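PDB 4CW4: beta-ketoacyl-[acyl-carrier-protein] synthase FabY from Pseudomonas aeruginosa, which condenses acetyl-CoA with malonyl-[acyl-carrier-protein] to make the beta-acetoacetyl-ACP primer that starts fatty acid synthesis, with loss of carbon dioxide. Local coordinates for residues 430-441 with 461-472; 390-398 with 409-420. One frame throughout, in Å; residues are numbered along the deposited sequence.

Interaction 1 (430-441 with 461-472); sequences VRHASFVHAHGS and FGIDGWPVTAVK
Strands 434-437 and 466-469 pair in parallel, their axes 4.8 Å apart and 30° from each other. Val436 bonds through both N and O: its N gives a hydrogen bond to Pro467 O (2.8 Å) and its O receives one from Thr469 N, after which Ala438 N reaches Thr469 O. On one face of the pair CG2 of Val436 sits centrally over the Trp466 six-membered ring, 3.5 Å from its centroid, while Ile463 CD1 covers the opposite face near the rim. The indole NE1 donates to Ser434 OG (2.9 Å), and that hydroxyl in turn donates a hydrogen bond to Val430 O, so the ring is held at its edge as well. On the other face Thr469 CG2 lies over the centre of the His437 ring. At one end Arg431 grips Phe461 O side-on with NE (2.8 Å) and, less straight, NH2. At the other, chi4 of Lys472 bends to 60° and brings NZ to a lone pair of His439 O (2.8 Å); a water joins NZ to His439 ND1. His439 is a predicted active-site residue. In this beta-alpha-beta unit helix 444-461 connects the strands and packs on Trp466, helix 482-496 lies against His437, and strand 532-539 pairs with 434-437 on the side away from 466-469.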
loop_
_atom_site.group_PDB
_atom_site.type_symbol
_atom_site.label_atom_id
_atom_site.label_comp_id
_atom_site.label_asym_id
_atom_site.label_seq_id
_atom_site.Cartn_x
_atom_site.Cartn_y
_atom_site.Cartn_z
ATOM N N VAL A 430 1.663 33.364 -9.894
ATOM C CA VAL A 430 1.741 32.723 -8.589
ATOM C C VAL A 430 1.382 33.714 -7.470
ATOM O O VAL A 430 0.636 33.380 -6.551
ATOM C CB VAL A 430 3.120 32.097 -8.360
ATOM C CG1 VAL A 430 3.297 31.664 -6.895
ATOM C CG2 VAL A 430 3.302 30.893 -9.275
ATOM N N ARG A 431 1.882 34.943 -7.568
ATOM C CA ARG A 431 1.647 35.922 -6.522
ATOM C C ARG A 431 0.216 36.404 -6.440
ATOM O O ARG A 431 -0.243 36.731 -5.360
ATOM C CB ARG A 431 2.576 37.127 -6.684
ATOM C CG ARG A 431 4.001 36.817 -6.265
ATOM C CD ARG A 431 4.947 37.966 -6.622
ATOM N NE ARG A 431 6.286 37.698 -6.110
ATOM C CZ ARG A 431 7.380 38.357 -6.476
ATOM N NH1 ARG A 431 7.316 39.348 -7.368
ATOM N NH2 ARG A 431 8.548 38.021 -5.950
ATOM N N HIS A 432 -0.486 36.476 -7.566
ATOM C CA HIS A 432 -1.792 37.118 -7.583
ATOM C C HIS A 432 -2.937 36.266 -8.093
ATOM O O HIS A 432 -4.084 36.696 -8.046
ATOM C CB HIS A 432 -1.696 38.409 -8.401
ATOM C CG HIS A 432 -0.675 39.360 -7.879
ATOM N ND1 HIS A 432 -0.834 40.035 -6.688
ATOM C CD2 HIS A 432 0.539 39.718 -8.357
ATOM C CE1 HIS A 432 0.227 40.791 -6.471
ATOM N NE2 HIS A 432 1.076 40.613 -7.465
ATOM N N ALA A 433 -2.645 35.046 -8.528
ATOM C CA ALA A 433 -3.682 34.174 -9.055
ATOM C C ALA A 433 -3.453 32.723 -8.664
ATOM O O ALA A 433 -3.776 31.815 -9.428
ATOM C CB ALA A 433 -3.772 34.310 -10.560
ATOM N N SER A 434 -2.918 32.506 -7.464
ATOM C CA SER A 434 -2.804 31.146 -6.935
ATOM C C SER A 434 -3.459 31.047 -5.564
ATOM O O SER A 434 -3.609 32.049 -4.866
ATOM C CB SER A 434 -1.340 30.659 -6.893
ATOM O OG SER A 434 -0.641 31.181 -5.789
ATOM N N PHE A 435 -3.862 29.832 -5.200
ATOM C CA PHE A 435 -4.442 29.562 -3.890
ATOM C C PHE A 435 -3.947 28.213 -3.383
ATOM O O PHE A 435 -3.395 27.404 -4.142
ATOM C CB PHE A 435 -5.979 29.671 -3.906
ATOM C CG PHE A 435 -6.710 28.594 -4.695
ATOM C CD1 PHE A 435 -6.641 28.534 -6.084
ATOM C CD2 PHE A 435 -7.534 27.685 -4.037
ATOM C CE1 PHE A 435 -7.355 27.559 -6.793
ATOM C CE2 PHE A 435 -8.232 26.713 -4.739
ATOM C CZ PHE A 435 -8.144 26.658 -6.119
ATOM N N VAL A 436 -4.132 27.999 -2.087
ATOM C CA VAL A 436 -3.681 26.783 -1.434
ATOM C C VAL A 436 -4.878 26.015 -0.899
ATOM O O VAL A 436 -5.723 26.548 -0.177
ATOM C CB VAL A 436 -2.739 27.095 -0.247
ATOM C CG1 VAL A 436 -2.303 25.798 0.466
ATOM C CG2 VAL A 436 -1.528 27.904 -0.692
ATOM N N HIS A 437 -4.960 24.753 -1.284
ATOM C CA HIS A 437 -5.820 23.789 -0.615
ATOM C C HIS A 437 -5.010 23.227 0.536
ATOM O O HIS A 437 -4.200 22.302 0.370
ATOM C CB HIS A 437 -6.298 22.699 -1.580
ATOM C CG HIS A 437 -7.742 22.842 -1.926
ATOM N ND1 HIS A 437 -8.734 22.386 -1.093
ATOM C CD2 HIS A 437 -8.365 23.460 -2.965
ATOM C CE1 HIS A 437 -9.910 22.707 -1.603
ATOM N NE2 HIS A 437 -9.712 23.354 -2.742
ATOM N N ALA A 438 -5.221 23.817 1.708
ATOM C CA ALA A 438 -4.469 23.449 2.880
ATOM C C ALA A 438 -4.850 22.065 3.332
ATOM O O ALA A 438 -5.985 21.637 3.185
ATOM C CB ALA A 438 -4.725 24.418 4.004
ATOM N N HIS A 439 -3.879 21.394 3.915
ATOM C CA HIS A 439 -4.115 20.112 4.546
ATOM C C HIS A 439 -5.238 20.288 5.567
ATOM O O HIS A 439 -6.200 19.536 5.564
ATOM C CB HIS A 439 -2.846 19.606 5.210
ATOM C CG HIS A 439 -3.021 18.292 5.889
ATOM N ND1 HIS A 439 -3.378 17.149 5.205
ATOM C CD2 HIS A 439 -2.902 17.935 7.192
ATOM C CE1 HIS A 439 -3.453 16.138 6.056
ATOM N NE2 HIS A 439 -3.190 16.593 7.269
ATOM N N GLY A 440 -5.106 21.295 6.425
ATOM C CA GLY A 440 -6.211 21.778 7.249
ATOM C C GLY A 440 -6.984 20.674 7.937
ATOM O O GLY A 440 -8.183 20.539 7.727
ATOM N N SER A 441 -6.303 19.908 8.775
ATOM C CA SER A 441 -6.882 18.695 9.343
ATOM C C SER A 441 -7.690 18.941 10.609
ATOM O O SER A 441 -8.323 18.018 11.100
ATOM C CB SER A 441 -5.764 17.692 9.641
ATOM O OG SER A 441 -4.745 18.324 10.382
ATOM N N PHE A 461 8.612 33.769 -1.668
ATOM C CA PHE A 461 8.231 34.020 -3.059
ATOM C C PHE A 461 7.509 35.364 -3.234
ATOM O O PHE A 461 7.010 35.672 -4.312
ATOM C CB PHE A 461 7.399 32.848 -3.598
ATOM C CG PHE A 461 8.216 31.613 -3.839
ATOM C CD1 PHE A 461 8.853 31.416 -5.053
ATOM C CD2 PHE A 461 8.379 30.663 -2.842
ATOM C CE1 PHE A 461 9.623 30.282 -5.271
ATOM C CE2 PHE A 461 9.165 29.533 -3.057
ATOM C CZ PHE A 461 9.781 29.352 -4.274
ATOM N N GLY A 462 7.458 36.163 -2.176
ATOM C CA GLY A 462 6.881 37.496 -2.269
ATOM C C GLY A 462 5.386 37.488 -2.493
ATOM O O GLY A 462 4.861 38.373 -3.159
ATOM N N ILE A 463 4.697 36.504 -1.913
ATOM C CA ILE A 463 3.251 36.403 -1.997
ATOM C C ILE A 463 2.654 37.045 -0.757
ATOM O O ILE A 463 3.162 36.857 0.348
ATOM C CB ILE A 463 2.803 34.925 -2.023
ATOM C CG1 ILE A 463 3.593 34.160 -3.093
ATOM C CG2 ILE A 463 1.314 34.836 -2.276
ATOM C CD1 ILE A 463 3.311 32.647 -3.130
ATOM N N ASP A 464 1.576 37.793 -0.937
ATOM C CA ASP A 464 0.831 38.329 0.194
ATOM C C ASP A 464 -0.639 37.981 -0.009
ATOM O O ASP A 464 -1.061 37.739 -1.130
ATOM C CB ASP A 464 1.035 39.840 0.310
ATOM C CG ASP A 464 0.605 40.384 1.664
ATOM O OD1 ASP A 464 0.490 39.596 2.639
ATOM O OD2 ASP A 464 0.382 41.606 1.754
ATOM N N GLY A 465 -1.404 37.923 1.076
ATOM C CA GLY A 465 -2.821 37.600 0.999
ATOM C C GLY A 465 -3.104 36.290 0.273
ATOM O O GLY A 465 -4.058 36.185 -0.501
ATOM N N TRP A 466 -2.263 35.290 0.510
ATOM C CA TRP A 466 -2.343 34.022 -0.226
ATOM C C TRP A 466 -3.623 33.318 0.178
ATOM O O TRP A 466 -3.771 32.939 1.337
ATOM C CB TRP A 466 -1.166 33.129 0.115
ATOM C CG TRP A 466 -0.718 32.140 -0.937
ATOM C CD1 TRP A 466 -1.133 32.042 -2.223
ATOM C CD2 TRP A 466 0.273 31.130 -0.750
ATOM N NE1 TRP A 466 -0.460 31.020 -2.861
ATOM C CE2 TRP A 466 0.417 30.450 -1.974
ATOM C CE3 TRP A 466 1.054 30.744 0.339
ATOM C CZ2 TRP A 466 1.322 29.396 -2.144
ATOM C CZ3 TRP A 466 1.948 29.699 0.178
ATOM C CH2 TRP A 466 2.083 29.043 -1.064
ATOM N N PRO A 467 -4.553 33.140 -0.762
ATOM C CA PRO A 467 -5.830 32.564 -0.334
ATOM C C PRO A 467 -5.701 31.094 0.028
ATOM O O PRO A 467 -5.082 30.294 -0.703
ATOM C CB PRO A 467 -6.745 32.764 -1.551
ATOM C CG PRO A 467 -6.066 33.840 -2.356
ATOM C CD PRO A 467 -4.607 33.628 -2.151
ATOM N N VAL A 468 -6.310 30.756 1.164
ATOM C CA VAL A 468 -6.285 29.409 1.721
ATOM C C VAL A 468 -7.707 28.886 1.927
ATOM O O VAL A 468 -8.574 29.586 2.454
ATOM C CB VAL A 468 -5.530 29.392 3.083
ATOM C CG1 VAL A 468 -5.597 28.020 3.750
ATOM C CG2 VAL A 468 -4.090 29.834 2.919
ATOM N N THR A 469 -7.936 27.641 1.525
ATOM C CA THR A 469 -9.199 26.961 1.751
ATOM C C THR A 469 -8.902 25.578 2.348
ATOM O O THR A 469 -7.778 25.094 2.254
ATOM C CB THR A 469 -10.019 26.890 0.446
ATOM O OG1 THR A 469 -11.340 26.376 0.705
ATOM C CG2 THR A 469 -9.327 26.051 -0.620
ATOM N N ALA A 470 -9.899 24.976 3.001
ATOM C CA ALA A 470 -9.703 23.727 3.744
ATOM C C ALA A 470 -10.913 22.800 3.611
ATOM O O ALA A 470 -11.906 22.940 4.304
ATOM C CB ALA A 470 -9.409 24.032 5.205
ATOM N N VAL A 471 -10.817 21.865 2.673
ATOM C CA VAL A 471 -11.961 21.044 2.308
ATOM C C VAL A 471 -12.424 20.162 3.478
ATOM O O VAL A 471 -13.596 19.793 3.544
ATOM C CB VAL A 471 -11.650 20.176 1.069
ATOM C CG1 VAL A 471 -10.756 18.987 1.453
ATOM C CG2 VAL A 471 -12.935 19.721 0.381
ATOM N N LYS A 472 -11.520 19.839 4.406
ATOM C CA LYS A 472 -11.878 18.951 5.523
ATOM C C LYS A 472 -12.895 19.588 6.465
ATOM O O LYS A 472 -13.550 18.893 7.244
ATOM C CB LYS A 472 -10.640 18.505 6.308
ATOM C CG LYS A 472 -9.680 17.613 5.505
ATOM C CD LYS A 472 -8.431 17.253 6.302
ATOM C CE LYS A 472 -7.439 16.414 5.493
ATOM N NZ LYS A 472 -6.965 17.122 4.273
HETATM O O HOH W 1 0.706 38.637 -3.662
HETATM O O HOH W 2 -2.081 36.035 -3.326
HETATM O O HOH W 3 -8.182 21.573 1.516
HETATM O O HOH W 4 -8.705 20.766 4.755
HETATM O O HOH W 5 -4.613 16.251 2.815
#

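Interaction 2 (390-398 with 409-420); sequences TDVFINADG and GNYLTVAKAVAS
Phe393 turns CG anti to its carbonyl carbon (chi1 -63°) and lays its ring against Lys416, whose chain bends at chi3 (71°) so that CE and NZ come back beside the same ring. Lys416 CB stands over one ring face, offset toward the rim and 3.9 Å from the centroid, a CH-pi contact; further out, Lys416 CE is 3.5 Å from Phe393 CD1. Ser420 meets the ring at its edge, its CB in the ring plane, and Ala417 CB adds an apolar contact to Phe393 CD2. The two side chains Phe393 and Lys416 run at about a right angle.

Asn395 slides past Thr413 in the opposite direction, with OD1 3.3 Å from Thr413 CG2, and its amide carbon rests on Leu412 CB at 3.6 Å. One water joins Asn395 OD1 to Lys416 NZ; another binds Thr390 OG1, Asp391 OD2 and Ser420 OG, bridging strand and helix. At the start of the helix Gly409 N donates to Asp397 OD1 (2.9 Å) on the anti side of the carboxylate, whose OD2 forms a salt bridge with Lys400. Gly409 CA packs closely on Ala396 O, 3.1 Å away, a buried oxygen without a polar partner.

Across the homodimer interface, Lys416 forms a salt bridge with Asp220 of the second subunit, Asp391 with its Arg633, and Asn395 ND2 bonds to its Val276 O. The arrangement is a helix packed on a sheet in the C-terminal half of the thiolase-like ketosynthase fold: helix segment 409-420 runs nearly antiparallel to strand segment 390-394 (159°, axes 7.3 Å apart). Strand 543-550 pairs with strand 387-394 and touches the helix at Val414 and Ser420, strand 532-539 continues the floor under Ala417, and helix 288-301 packs on Val392 and Ile394 from the strand's other face.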
loop_
_atom_site.group_PDB
_atom_site.type_symbol
_atom_site.label_atom_id
_atom_site.label_comp_id
_atom_site.label_asym_id
_atom_site.label_seq_id
_atom_site.Cartn_x
_atom_site.Cartn_y
_atom_site.Cartn_z
ATOM N N THR A 390 1.049 19.301 -13.134
ATOM C CA THR A 390 2.417 19.414 -13.629
ATOM C C THR A 390 3.461 18.789 -12.717
ATOM O O THR A 390 4.520 18.400 -13.186
ATOM C CB THR A 390 2.791 20.875 -13.899
ATOM O OG1 THR A 390 2.418 21.676 -12.794
ATOM C CG2 THR A 390 2.084 21.399 -15.143
ATOM N N ASP A 391 3.185 18.687 -11.427
ATOM C CA ASP A 391 4.161 18.150 -10.499
ATOM C C ASP A 391 3.497 17.771 -9.205
ATOM O O ASP A 391 2.514 18.410 -8.777
ATOM C CB ASP A 391 5.239 19.181 -10.150
ATOM C CG ASP A 391 6.445 19.154 -11.099
ATOM O OD1 ASP A 391 7.094 18.086 -11.294
ATOM O OD2 ASP A 391 6.738 20.226 -11.654
ATOM N N VAL A 392 4.081 16.762 -8.568
ATOM C CA VAL A 392 3.877 16.478 -7.164
ATOM C C VAL A 392 5.240 16.255 -6.551
ATOM O O VAL A 392 6.052 15.484 -7.075
ATOM C CB VAL A 392 3.020 15.207 -6.948
ATOM C CG1 VAL A 392 3.011 14.778 -5.465
ATOM C CG2 VAL A 392 1.587 15.432 -7.452
ATOM N N PHE A 393 5.483 16.928 -5.443
ATOM C CA PHE A 393 6.716 16.755 -4.689
ATOM C C PHE A 393 6.435 16.110 -3.350
ATOM O O PHE A 393 5.484 16.463 -2.649
ATOM C CB PHE A 393 7.419 18.093 -4.532
ATOM C CG PHE A 393 7.842 18.682 -5.849
ATOM C CD1 PHE A 393 8.871 18.115 -6.584
ATOM C CD2 PHE A 393 7.177 19.766 -6.376
ATOM C CE1 PHE A 393 9.221 18.639 -7.818
ATOM C CE2 PHE A 393 7.528 20.293 -7.602
ATOM C CZ PHE A 393 8.561 19.737 -8.317
ATOM N N ILE A 394 7.281 15.140 -3.020
ATOM C CA ILE A 394 7.148 14.327 -1.836
ATOM C C ILE A 394 8.476 14.345 -1.085
ATOM O O ILE A 394 9.526 14.087 -1.669
ATOM C CB ILE A 394 6.819 12.869 -2.226
ATOM C CG1 ILE A 394 5.412 12.793 -2.844
ATOM C CG2 ILE A 394 6.944 11.939 -1.027
ATOM C CD1 ILE A 394 5.073 11.448 -3.516
ATOM N N ASN A 395 8.426 14.641 0.202
ATOM C CA ASN A 395 9.618 14.695 1.045
ATOM C C ASN A 395 9.278 14.209 2.444
ATOM O O ASN A 395 8.276 14.631 3.033
ATOM C CB ASN A 395 10.160 16.125 1.144
ATOM C CG ASN A 395 10.700 16.626 -0.177
ATOM O OD1 ASN A 395 9.962 17.233 -0.976
ATOM N ND2 ASN A 395 11.983 16.361 -0.431
ATOM N N ALA A 396 10.134 13.344 2.983
ATOM C CA ALA A 396 9.989 12.836 4.343
ATOM C C ALA A 396 10.572 13.856 5.334
ATOM O O ALA A 396 10.960 14.963 4.950
ATOM C CB ALA A 396 10.658 11.466 4.476
ATOM N N ASP A 397 10.621 13.489 6.607
ATOM C CA ASP A 397 10.879 14.442 7.680
ATOM C C ASP A 397 12.292 14.355 8.257
ATOM O O ASP A 397 12.628 15.114 9.148
ATOM C CB ASP A 397 9.901 14.185 8.831
ATOM C CG ASP A 397 8.506 14.703 8.564
ATOM O OD1 ASP A 397 8.299 15.556 7.663
ATOM O OD2 ASP A 397 7.591 14.253 9.300
ATOM N N GLY A 398 13.106 13.420 7.782
ATOM C CA GLY A 398 14.389 13.164 8.402
ATOM C C GLY A 398 14.197 12.341 9.664
ATOM O O GLY A 398 13.176 11.642 9.826
ATOM N N GLY A 409 9.457 17.911 6.421
ATOM C CA GLY A 409 9.399 17.591 5.008
ATOM C C GLY A 409 8.442 18.474 4.227
ATOM O O GLY A 409 8.649 18.745 3.043
ATOM N N ASN A 410 7.361 18.903 4.866
ATOM C CA ASN A 410 6.365 19.699 4.162
ATOM C C ASN A 410 6.902 21.094 3.782
ATOM O O ASN A 410 6.404 21.700 2.844
ATOM C CB ASN A 410 5.083 19.768 4.999
ATOM C CG ASN A 410 3.858 20.229 4.228
ATOM O OD1 ASN A 410 3.009 20.886 4.811
ATOM N ND2 ASN A 410 3.714 19.835 2.986
ATOM N N TYR A 411 7.958 21.573 4.446
ATOM C CA TYR A 411 8.617 22.801 3.991
ATOM C C TYR A 411 9.130 22.616 2.572
ATOM O O TYR A 411 8.991 23.478 1.717
ATOM C CB TYR A 411 9.776 23.199 4.911
ATOM C CG TYR A 411 9.355 23.870 6.198
ATOM C CD1 TYR A 411 9.060 23.114 7.329
ATOM C CD2 TYR A 411 9.257 25.258 6.290
ATOM C CE1 TYR A 411 8.671 23.715 8.510
ATOM C CE2 TYR A 411 8.869 25.869 7.475
ATOM C CZ TYR A 411 8.571 25.082 8.580
ATOM O OH TYR A 411 8.186 25.642 9.776
ATOM N N LEU A 412 9.763 21.472 2.358
ATOM C CA LEU A 412 10.385 21.143 1.087
ATOM C C LEU A 412 9.344 20.935 -0.015
ATOM O O LEU A 412 9.519 21.435 -1.126
ATOM C CB LEU A 412 11.256 19.901 1.228
ATOM C CG LEU A 412 12.630 20.101 1.883
ATOM C CD1 LEU A 412 12.557 20.704 3.268
ATOM C CD2 LEU A 412 13.368 18.780 1.931
ATOM N N THR A 413 8.261 20.214 0.286
ATOM C CA THR A 413 7.263 19.953 -0.747
ATOM C C THR A 413 6.572 21.244 -1.189
ATOM O O THR A 413 6.374 21.463 -2.378
ATOM C CB THR A 413 6.214 18.882 -0.344
ATOM O OG1 THR A 413 5.338 19.362 0.684
ATOM C CG2 THR A 413 6.887 17.610 0.160
ATOM N N VAL A 414 6.198 22.095 -0.243
ATOM C CA VAL A 414 5.517 23.336 -0.598
ATOM C C VAL A 414 6.450 24.275 -1.371
ATOM O O VAL A 414 6.069 24.832 -2.392
ATOM C CB VAL A 414 4.914 24.042 0.639
ATOM C CG1 VAL A 414 4.254 25.357 0.238
ATOM C CG2 VAL A 414 3.892 23.109 1.334
ATOM N N ALA A 415 7.677 24.431 -0.888
ATOM C CA ALA A 415 8.643 25.296 -1.557
ATOM C C ALA A 415 8.883 24.822 -2.980
ATOM O O ALA A 415 8.858 25.629 -3.920
ATOM C CB ALA A 415 9.951 25.351 -0.786
ATOM N N LYS A 416 9.143 23.528 -3.155
ATOM C CA LYS A 416 9.420 23.016 -4.505
ATOM C C LYS A 416 8.195 23.167 -5.407
ATOM O O LYS A 416 8.316 23.447 -6.605
ATOM C CB LYS A 416 9.857 21.551 -4.474
ATOM C CG LYS A 416 11.208 21.322 -3.853
ATOM C CD LYS A 416 11.583 19.857 -3.870
ATOM C CE LYS A 416 11.897 19.380 -5.271
ATOM N NZ LYS A 416 12.261 17.945 -5.344
ATOM N N ALA A 417 7.006 22.983 -4.837
ATOM C CA ALA A 417 5.778 23.109 -5.636
ATOM C C ALA A 417 5.619 24.538 -6.164
ATOM O O ALA A 417 5.341 24.755 -7.351
ATOM C CB ALA A 417 4.550 22.689 -4.817
ATOM N N VAL A 418 5.782 25.509 -5.278
ATOM C CA VAL A 418 5.681 26.902 -5.671
ATOM C C VAL A 418 6.750 27.255 -6.727
ATOM O O VAL A 418 6.431 27.867 -7.750
ATOM C CB VAL A 418 5.728 27.833 -4.440
ATOM C CG1 VAL A 418 5.696 29.292 -4.874
ATOM C CG2 VAL A 418 4.524 27.552 -3.526
ATOM N N ALA A 419 7.995 26.836 -6.510
ATOM C CA ALA A 419 9.048 27.137 -7.467
ATOM C C ALA A 419 8.698 26.545 -8.831
ATOM O O ALA A 419 8.935 27.178 -9.872
ATOM C CB ALA A 419 10.387 26.591 -6.991
ATOM N N SER A 420 8.140 25.335 -8.841
ATOM C CA SER A 420 7.840 24.673 -10.105
ATOM C C SER A 420 6.755 25.447 -10.856
ATOM O O SER A 420 6.820 25.590 -12.081
ATOM C CB SER A 420 7.439 23.215 -9.903
ATOM O OG SER A 420 6.148 23.093 -9.343
HETATM O O HOH W 6 4.787 22.282 -11.637
HETATM O O HOH W 7 10.628 16.639 -3.536
#

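Interactions 1 and 2 lie in series along the chain, their centres 15 Å apart, and helix 409-425 leads directly into helix 427-433. They touch through apolar packing: Phe461 CG is 3.6 Å from Val418 CG1, and Trp466 CH2 is 3.8 Å from Val418 CG2. Strand 532-539 pairs with 434-437 and also lies against helix 409-425, so it is common to the surroundings of both contacts. One end of each approaches the predicted catalytic centre, whose probable residues are Cys286, His439 and His477. The side chain of His439 is about 5 Å from that of Cys286, and that of Lys472 about 4 Å from that of His477, while the Asn410 side chain is about 6 Å from that of His439. Interaction 2 also borders the second subunit.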